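Local coordinates for AztD protein (Citrobacter koseri, PDB 6CMK), which acts as a periplasmic zinc chaperone, handing one zinc ion directly to the solute-binding protein AztC of the AztABCD zinc transport system, at residues B[314-319]-B[351-356]. Numbering follows the deposited sequence. Where two conformers were deposited one is given.
Sequences YVFTED and PRPRIA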
loop_
_atom_site.group_PDB
_atom_site.type_symbol
_atom_site.label_atom_id
_atom_site.label_comp_id
_atom_site.label_asym_id
_atom_site.label_seq_id
_atom_site.Cartn_x
_atom_site.Cartn_y
_atom_site.Cartn_z
ATOM N N TYR B 314 -0.292 -11.287 18.146
ATOM C CA TYR B 314 -0.141 -12.572 18.823
ATOM C C TYR B 314 1.088 -12.572 19.716
ATOM O O TYR B 314 2.133 -12.047 19.345
ATOM C CB TYR B 314 -0.036 -13.724 17.812
ATOM C CG TYR B 314 -1.159 -13.662 16.833
ATOM C CD1 TYR B 314 -2.460 -13.916 17.239
ATOM C CD2 TYR B 314 -0.938 -13.275 15.527
ATOM C CE1 TYR B 314 -3.500 -13.804 16.351
ATOM C CE2 TYR B 314 -1.967 -13.163 14.637
ATOM C CZ TYR B 314 -3.241 -13.436 15.050
ATOM O OH TYR B 314 -4.275 -13.311 14.150
ATOM N N VAL B 315 0.944 -13.161 20.901
ATOM C CA VAL B 315 2.056 -13.361 21.826
ATOM C C VAL B 315 2.149 -14.845 22.132
ATOM O O VAL B 315 1.133 -15.491 22.417
ATOM C CB VAL B 315 1.883 -12.568 23.132
ATOM C CG1 VAL B 315 3.194 -12.566 23.921
ATOM C CG2 VAL B 315 1.408 -11.161 22.868
ATOM N N PHE B 316 3.359 -15.384 22.069
ATOM C CA PHE B 316 3.612 -16.754 22.495
ATOM C C PHE B 316 4.273 -16.716 23.865
ATOM O O PHE B 316 5.191 -15.926 24.095
ATOM C CB PHE B 316 4.512 -17.490 21.499
ATOM C CG PHE B 316 4.520 -18.984 21.686
ATOM C CD1 PHE B 316 5.445 -19.587 22.510
ATOM C CD2 PHE B 316 3.588 -19.773 21.041
ATOM C CE1 PHE B 316 5.444 -20.958 22.689
ATOM C CE2 PHE B 316 3.580 -21.140 21.212
ATOM C CZ PHE B 316 4.510 -21.733 22.040
ATOM N N THR B 317 3.800 -17.564 24.776
ATOM C CA THR B 317 4.279 -17.561 26.151
ATOM C C THR B 317 4.946 -18.894 26.473
ATOM O O THR B 317 4.765 -19.892 25.770
ATOM C CB THR B 317 3.131 -17.269 27.143
ATOM O OG1 THR B 317 1.957 -18.013 26.784
ATOM C CG2 THR B 317 2.794 -15.778 27.163
ATOM N N GLU B 318 5.736 -18.887 27.549
ATOM C CA GLU B 318 6.598 -20.018 27.874
ATOM C C GLU B 318 5.805 -21.277 28.201
ATOM O O GLU B 318 6.357 -22.377 28.110
ATOM C CB GLU B 318 7.510 -19.650 29.042
ATOM C CG GLU B 318 6.759 -19.385 30.336
ATOM C CD GLU B 318 7.671 -19.001 31.479
ATOM O OE1 GLU B 318 7.230 -18.222 32.354
ATOM O OE2 GLU B 318 8.828 -19.477 31.502
ATOM N N ASP B 319 4.525 -21.140 28.541
ATOM C CA ASP B 319 3.678 -22.288 28.836
ATOM C C ASP B 319 3.335 -23.108 27.600
ATOM O O ASP B 319 2.699 -24.161 27.737
ATOM C CB ASP B 319 2.383 -21.832 29.524
ATOM C CG ASP B 319 1.679 -20.716 28.785
ATOM O OD1 ASP B 319 1.991 -20.503 27.600
ATOM O OD2 ASP B 319 0.813 -20.048 29.394
ATOM N N PRO B 351 16.906 -22.546 21.752
ATOM C CA PRO B 351 15.843 -22.262 20.776
ATOM C C PRO B 351 14.463 -22.444 21.392
ATOM O O PRO B 351 14.236 -23.354 22.188
ATOM C CB PRO B 351 16.094 -23.301 19.675
ATOM C CG PRO B 351 16.836 -24.403 20.361
ATOM C CD PRO B 351 17.720 -23.705 21.345
ATOM N N ARG B 352 13.514 -21.599 21.018
ATOM C CA ARG B 352 12.126 -21.410 21.400
ATOM C C ARG B 352 11.274 -21.035 20.204
ATOM O O ARG B 352 11.780 -20.535 19.197
ATOM C CB ARG B 352 11.982 -20.349 22.496
ATOM C CG ARG B 352 12.793 -20.706 23.717
ATOM C CD ARG B 352 12.197 -20.168 24.995
ATOM N NE ARG B 352 13.101 -20.441 26.104
ATOM C CZ ARG B 352 14.254 -19.808 26.286
ATOM N NH1 ARG B 352 14.638 -18.855 25.439
ATOM N NH2 ARG B 352 15.025 -20.123 27.313
ATOM N N PRO B 353 9.966 -21.259 20.299
ATOM C CA PRO B 353 9.057 -20.933 19.193
ATOM C C PRO B 353 9.105 -19.477 18.745
ATOM O O PRO B 353 9.354 -18.560 19.531
ATOM C CB PRO B 353 7.688 -21.288 19.775
ATOM C CG PRO B 353 7.999 -22.439 20.681
ATOM C CD PRO B 353 9.284 -22.040 21.346
ATOM N N ARG B 354 8.834 -19.285 17.451
ATOM C CA ARG B 354 8.658 -17.978 16.830
ATOM C C ARG B 354 7.396 -18.027 15.976
ATOM O O ARG B 354 7.058 -19.076 15.415
ATOM C CB ARG B 354 9.882 -17.594 15.969
ATOM C CG ARG B 354 11.199 -17.472 16.768
ATOM C CD ARG B 354 11.096 -16.262 17.676
ATOM N NE ARG B 354 12.316 -15.944 18.416
ATOM C CZ ARG B 354 12.561 -16.288 19.673
ATOM N NH1 ARG B 354 11.686 -17.002 20.366
ATOM N NH2 ARG B 354 13.702 -15.910 20.241
ATOM N N ILE B 355 6.694 -16.885 15.903
ATOM C CA ILE B 355 5.414 -16.746 15.208
ATOM C C ILE B 355 5.617 -16.019 13.883
ATOM O O ILE B 355 6.347 -15.023 13.814
ATOM C CB ILE B 355 4.388 -15.955 16.050
ATOM C CG1 ILE B 355 4.374 -16.336 17.534
ATOM C CG2 ILE B 355 3.004 -16.108 15.449
ATOM C CD1 ILE B 355 3.699 -15.248 18.394
ATOM N N ALA B 356 4.927 -16.481 12.839
ATOM C CA ALA B 356 4.721 -15.698 11.622
ATOM C C ALA B 356 3.263 -15.794 11.192
ATOM O O ALA B 356 2.532 -16.691 11.602
ATOM C CB ALA B 356 5.620 -16.164 10.466
#
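Phe316 meets Pro353 with its ring and Ile355 with its CB; its side chain, followed outward, meets first the isoleucine and then the proline. At the root, Phe316 CB lies 3.9 Å from Ile355 CD1 and only slightly farther from Ile355 CG1. Beyond it, CG is set anti to the backbone N (chi1 -165°), which swings the ring past the isoleucine to the proline. There Phe316 CD1 stands 3.9 Å from Pro353 CB. Phe316 CE1 comes to 3.6 Å from Pro353 CG, and at the tip Phe316 CZ touches the same CG. Pro353 CB sits over one face of the ring, 3.9 Å from its centroid and 19° off the normal, a CH-pi contact displaced toward the rim. The flat aromatic ring gives Pro353 a broad apolar face, and proline suits its place because its compact ring offers CH groups, which carry a slight positive charge, to that electron-rich surface.

Ile355 works differently, thrusting a slender branch at a backbone. Its CG1 arm ends in CD1, which reaches 3.7 Å from Tyr314 O and an equal distance from Phe316 N. Isoleucine suits the place because the ethyl arm on its branched CB ends in a single methyl, which fits between the CB atoms of Tyr314 and Phe316. Tyrosine combines an apolar CB at the contact with a ring that leads away and a hydroxyl hydrogen-bonded to Asp306. No hydrogen bond joins the two segments; the contact is buried and apolar.

In this beta propeller the contact joins two consecutive four-stranded blades. Strand 312-317, second in its blade, faces the first strand, 355-358, of the next and the loop leading into it. Val364 and Ile362 of strand 361-366 extend the apolar layer, while Leu322 and Val304, from the strands flanking 312-317, also touch Ile355.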